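Local coordinates for protein pyruvate kinase (Toxoplasma gondii, PDB 3GG8) that catalyses the last step of glycolysis, passing a phosphoryl group from phosphoenolpyruvate to ADP to give pyruvate and ATP, at residues K56-G61 with P92-A97; A410-A415 with E480-G485. One frame throughout, in Å; residues are numbered along the deposited sequence.

Interaction 1: K56-G61 with P92-A97; sequences KMIDAG and PEARLA
The CA atoms of Ile-58 and Ala-94 are the nearest pair across the segments, 7.5 Å apart. Residues 56-60 form the last turn of helix 51-60, which Gly-61 ends in a Schellman motif through its positive phi (131°). Facing this turn, residues 92-96 run as an irregular linker from helix 74-90 into strand 97-101, the third strand of the (beta/alpha)8 barrel. The gap between the two backbones is bridged by side chains, and Ile-58 works with both of its branches. Its chi1 of -66° sets CG1 beside the backbone N and leaves CG2 anti to it; this short branch meets the linker at Ala-94, where Ile-58 CG2 lies 3.8 Å from Ala-94 CB. The longer branch goes to Leu-96 instead: Leu-96 CD1 sits 3.8 Å from Ile-58 CG1 and equally far from Ile-58 CD1, so a single methyl rests against the outer bond of the isoleucine. The two side chains meet at a slant. Leu-96, the most buried of the three, also packs on Met-62 and Cys-65 of strand 62-68, and the next residue, Ala-97, makes backbone hydrogen bonds to Asn-63 and Cys-65. Polar ties lie at the margins: Asp-59 forms a salt bridge with Arg-91, and Arg-95 a hydrogen bond with Gln-458 in the C-terminal part of the chain. Between the two segments themselves no hydrogen bond forms, and only 125 Å² is buried, both sides summed. The contact therefore depends on the fit of a forked aliphatic group against two others, with directional bonding left to the surrounding residues.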
loop_
_atom_site.group_PDB
_atom_site.type_symbol
_atom_site.label_atom_id
_atom_site.label_comp_id
_atom_site.label_asym_id
_atom_site.label_seq_id
_atom_site.Cartn_x
_atom_site.Cartn_y
_atom_site.Cartn_z
ATOM N N LYS C 56 -24.469 11.023 40.110
ATOM C CA LYS C 56 -23.077 11.494 40.005
ATOM C C LYS C 56 -22.228 10.574 39.130
ATOM O O LYS C 56 -21.294 11.018 38.480
ATOM C CB LYS C 56 -22.445 11.614 41.385
ATOM C CG LYS C 56 -22.941 12.804 42.184
ATOM C CD LYS C 56 -22.316 12.865 43.560
ATOM C CE LYS C 56 -22.957 13.970 44.371
ATOM N NZ LYS C 56 -22.284 14.147 45.681
ATOM N N MET C 57 -22.571 9.293 39.117
ATOM C CA MET C 57 -21.877 8.320 38.290
ATOM C C MET C 57 -22.263 8.427 36.829
ATOM O O MET C 57 -21.417 8.246 35.966
ATOM C CB MET C 57 -22.097 6.910 38.820
ATOM C CG MET C 57 -21.232 6.645 40.027
ATOM S SD MET C 57 -21.713 5.189 40.920
ATOM C CE MET C 57 -21.194 3.879 39.831
ATOM N N ILE C 58 -23.529 8.739 36.552
ATOM C CA ILE C 58 -23.938 9.029 35.191
ATOM C C ILE C 58 -23.116 10.204 34.646
ATOM O O ILE C 58 -22.551 10.108 33.547
ATOM C CB ILE C 58 -25.433 9.362 35.076
ATOM C CG1 ILE C 58 -26.298 8.147 35.418
ATOM C CG2 ILE C 58 -25.752 9.909 33.666
ATOM C CD1 ILE C 58 -27.761 8.474 35.592
ATOM N N ASP C 59 -23.054 11.306 35.404
ATOM C CA ASP C 59 -22.321 12.514 34.953
ATOM C C ASP C 59 -20.854 12.184 34.725
ATOM O O ASP C 59 -20.220 12.756 33.859
ATOM C CB ASP C 59 -22.439 13.683 35.952
ATOM C CG ASP C 59 -23.864 14.163 36.142
ATOM O OD1 ASP C 59 -24.712 13.918 35.251
ATOM O OD2 ASP C 59 -24.137 14.812 37.186
ATOM N N ALA C 60 -20.341 11.231 35.495
ATOM C CA ALA C 60 -18.930 10.862 35.457
ATOM C C ALA C 60 -18.548 9.996 34.257
ATOM O O ALA C 60 -17.366 9.908 33.905
ATOM C CB ALA C 60 -18.548 10.178 36.753
ATOM N N GLY C 61 -19.537 9.341 33.644
ATOM C CA GLY C 61 -19.293 8.450 32.507
ATOM C C GLY C 61 -19.920 7.061 32.530
ATOM O O GLY C 61 -19.677 6.266 31.621
ATOM N N PRO C 92 -32.819 12.596 32.125
ATOM C CA PRO C 92 -33.719 12.021 31.122
ATOM C C PRO C 92 -33.023 11.716 29.796
ATOM O O PRO C 92 -33.597 11.029 28.949
ATOM C CB PRO C 92 -34.783 13.103 30.928
ATOM C CG PRO C 92 -34.550 14.111 32.011
ATOM C CD PRO C 92 -33.112 14.018 32.363
ATOM N N GLU C 93 -31.794 12.199 29.623
ATOM C CA GLU C 93 -31.077 11.950 28.378
ATOM C C GLU C 93 -30.217 10.702 28.411
ATOM O O GLU C 93 -29.835 10.195 27.352
ATOM C CB GLU C 93 -30.273 13.172 27.943
ATOM C CG GLU C 93 -31.153 14.220 27.279
ATOM C CD GLU C 93 -30.451 15.538 27.054
ATOM O OE1 GLU C 93 -29.198 15.578 27.124
ATOM O OE2 GLU C 93 -31.164 16.536 26.802
ATOM N N ALA C 94 -29.937 10.203 29.617
ATOM C CA ALA C 94 -29.129 9.001 29.799
ATOM C C ALA C 94 -29.986 7.746 29.652
ATOM O O ALA C 94 -31.084 7.657 30.219
ATOM C CB ALA C 94 -28.444 9.019 31.143
ATOM N N ARG C 95 -29.496 6.796 28.863
ATOM C CA ARG C 95 -30.218 5.555 28.595
ATOM C C ARG C 95 -29.345 4.378 28.990
ATOM O O ARG C 95 -28.968 3.551 28.154
ATOM C CB ARG C 95 -30.635 5.465 27.133
ATOM C CG ARG C 95 -31.572 6.570 26.712
ATOM C CD ARG C 95 -32.884 6.491 27.480
ATOM N NE ARG C 95 -33.867 7.447 26.991
ATOM C CZ ARG C 95 -34.538 7.293 25.855
ATOM N NH1 ARG C 95 -34.311 6.228 25.092
ATOM N NH2 ARG C 95 -35.422 8.208 25.472
ATOM N N LEU C 96 -29.027 4.335 30.278
ATOM C CA LEU C 96 -28.173 3.327 30.873
ATOM C C LEU C 96 -28.699 1.934 30.566
ATOM O O LEU C 96 -29.901 1.677 30.677
ATOM C CB LEU C 96 -28.157 3.515 32.395
ATOM C CG LEU C 96 -27.517 4.765 32.983
ATOM C CD1 LEU C 96 -27.885 4.883 34.456
ATOM C CD2 LEU C 96 -26.003 4.703 32.813
ATOM N N ALA C 97 -27.804 1.032 30.177
ATOM C CA ALA C 97 -28.209 -0.363 29.997
ATOM C C ALA C 97 -28.003 -1.102 31.304
ATOM O O ALA C 97 -27.164 -0.719 32.125
ATOM C CB ALA C 97 -27.431 -1.021 28.874
#

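Interaction 2: A410-A415 with E480-G485; sequences AAIILA and ELVTEG
The methyl group of Ala-411 points at the loop 480-485 and touches Val-482 there, Ala-411 CB lying 3.8 Å from Val-482 CG1. Ala-411 alone takes helix-like backbone angles (phi -77°, psi -38°) between extended neighbours, a local bend before the chain straightens into strand 412-416. The CA atoms of Ala-411 and Val-482, 6.4 Å apart, are the nearest across the two segments. Ile-412, extended, reaches the same valine methyl with its ethyl branch. Its chi1 of 59° places CG1 between the backbone N and the carbonyl carbon, and from there the branch runs out to the valine, with Ile-412 CD1 3.8 Å and Ile-412 CG1 4.0 Å from Val-482 CG1. The isoleucine and valine side chains cross nearly at right angles, and CG1 carries the valine's share of the contact with both residues. Val-482 is buried further by Ala-476 and Lys-477 of helix 465-478 and by Val-510 near the C-terminus. The setting is the C-terminal alpha/beta domain of pyruvate kinase, a mixed sheet with helices on both faces. Strand 412-416 is its middle strand, flanked in parallel by 435-439 and 487-494, and the loop 480-485 leads from helix 465-478 into the latter. Farther along the strand, Ile-413 packs on Ile-426 of helix 421-427 on one face of the sheet, and Leu-414 on Ala-472 of helix 465-478 on the other.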
loop_
_atom_site.group_PDB
_atom_site.type_symbol
_atom_site.label_atom_id
_atom_site.label_comp_id
_atom_site.label_asym_id
_atom_site.label_seq_id
_atom_site.Cartn_x
_atom_site.Cartn_y
_atom_site.Cartn_z
ATOM N N ALA C 410 -15.934 15.931 8.257
ATOM C CA ALA C 410 -17.258 15.989 8.882
ATOM C C ALA C 410 -17.149 16.057 10.399
ATOM O O ALA C 410 -16.259 15.447 10.994
ATOM C CB ALA C 410 -18.105 14.804 8.464
ATOM N N ALA C 411 -18.060 16.798 11.018
ATOM C CA ALA C 411 -18.049 16.996 12.458
ATOM C C ALA C 411 -18.594 15.760 13.168
ATOM O O ALA C 411 -18.097 15.372 14.234
ATOM C CB ALA C 411 -18.839 18.231 12.827
ATOM N N ILE C 412 -19.609 15.136 12.580
ATOM C CA ILE C 412 -20.164 13.895 13.143
ATOM C C ILE C 412 -20.705 12.954 12.076
ATOM O O ILE C 412 -20.931 13.358 10.937
ATOM C CB ILE C 412 -21.283 14.147 14.213
ATOM C CG1 ILE C 412 -22.444 14.947 13.623
ATOM C CG2 ILE C 412 -20.717 14.824 15.492
ATOM C CD1 ILE C 412 -23.488 15.310 14.666
ATOM N N ILE C 413 -20.885 11.695 12.470
ATOM C CA ILE C 413 -21.544 10.692 11.651
ATOM C C ILE C 413 -22.891 10.362 12.303
ATOM O O ILE C 413 -22.977 10.103 13.500
ATOM C CB ILE C 413 -20.660 9.411 11.457
ATOM C CG1 ILE C 413 -19.317 9.769 10.786
ATOM C CG2 ILE C 413 -21.392 8.350 10.624
ATOM C CD1 ILE C 413 -18.308 8.598 10.694
ATOM N N LEU C 414 -23.953 10.426 11.525
ATOM C CA LEU C 414 -25.257 10.058 12.039
ATOM C C LEU C 414 -25.531 8.640 11.556
ATOM O O LEU C 414 -25.439 8.354 10.352
ATOM C CB LEU C 414 -26.336 11.023 11.549
ATOM C CG LEU C 414 -26.139 12.528 11.772
ATOM C CD1 LEU C 414 -27.329 13.321 11.259
ATOM C CD2 LEU C 414 -25.891 12.841 13.243
ATOM N N ALA C 415 -25.823 7.754 12.501
ATOM C CA ALA C 415 -26.180 6.374 12.189
ATOM C C ALA C 415 -27.648 6.179 12.503
ATOM O O ALA C 415 -28.025 6.070 13.664
ATOM C CB ALA C 415 -25.323 5.396 12.990
ATOM N N GLU C 480 -24.522 23.009 20.754
ATOM C CA GLU C 480 -23.174 23.459 20.400
ATOM C C GLU C 480 -22.178 22.335 20.094
ATOM O O GLU C 480 -20.981 22.478 20.322
ATOM C CB GLU C 480 -22.627 24.444 21.448
ATOM C CG GLU C 480 -23.189 25.859 21.303
ATOM C CD GLU C 480 -22.865 26.766 22.478
ATOM O OE1 GLU C 480 -22.371 26.266 23.514
ATOM O OE2 GLU C 480 -23.114 27.987 22.369
ATOM N N LEU C 481 -22.697 21.228 19.564
ATOM C CA LEU C 481 -21.892 20.086 19.130
ATOM C C LEU C 481 -21.392 20.275 17.700
ATOM O O LEU C 481 -20.279 19.862 17.361
ATOM C CB LEU C 481 -22.723 18.803 19.185
ATOM C CG LEU C 481 -22.897 17.954 20.450
ATOM C CD1 LEU C 481 -23.067 18.770 21.745
ATOM C CD2 LEU C 481 -24.066 16.977 20.260
ATOM N N VAL C 482 -22.240 20.857 16.852
ATOM C CA VAL C 482 -21.852 21.195 15.486
ATOM C C VAL C 482 -22.125 22.670 15.252
ATOM O O VAL C 482 -22.990 23.250 15.906
ATOM C CB VAL C 482 -22.558 20.301 14.417
ATOM C CG1 VAL C 482 -22.162 18.833 14.600
ATOM C CG2 VAL C 482 -24.093 20.472 14.439
ATOM N N THR C 483 -21.369 23.282 14.344
ATOM C CA THR C 483 -21.576 24.689 13.997
ATOM C C THR C 483 -21.976 24.849 12.529
ATOM O O THR C 483 -21.633 24.017 11.689
ATOM C CB THR C 483 -20.331 25.568 14.308
ATOM O OG1 THR C 483 -19.238 25.188 13.463
ATOM C CG2 THR C 483 -19.914 25.440 15.773
ATOM N N GLU C 484 -22.719 25.918 12.253
ATOM C CA GLU C 484 -23.117 26.338 10.911
ATOM C C GLU C 484 -21.973 26.144 9.912
ATOM O O GLU C 484 -20.868 26.647 10.125
ATOM C CB GLU C 484 -23.518 27.821 10.977
ATOM C CG GLU C 484 -24.548 28.300 9.958
ATOM C CD GLU C 484 -23.935 28.931 8.712
ATOM O OE1 GLU C 484 -23.342 28.190 7.893
ATOM O OE2 GLU C 484 -24.064 30.168 8.541
ATOM N N GLY C 485 -22.228 25.395 8.838
ATOM C CA GLY C 485 -21.254 25.246 7.753
ATOM C C GLY C 485 -20.438 23.961 7.741
ATOM O O GLY C 485 -19.816 23.629 6.729
#

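Interaction 1 belongs to the barrel and interaction 2 to the C-terminal alpha/beta domain; their centres are 22 Å apart and their nearest atoms about 9 Å, without touching. In each, a loop that leads out of a helix into a parallel strand is met by aliphatic groups from an earlier part of the same domain. A salt bridge between Glu-93 and Arg-479, the residue immediately before segment 480-485, links the two regions across the domain boundary. In pyruvate kinases the active site lies at the C-terminal ends of the barrel strands, whereas segment 92-97 enters strand 97-101 at its opposite end, so interaction 1 probably stands well away from catalysis.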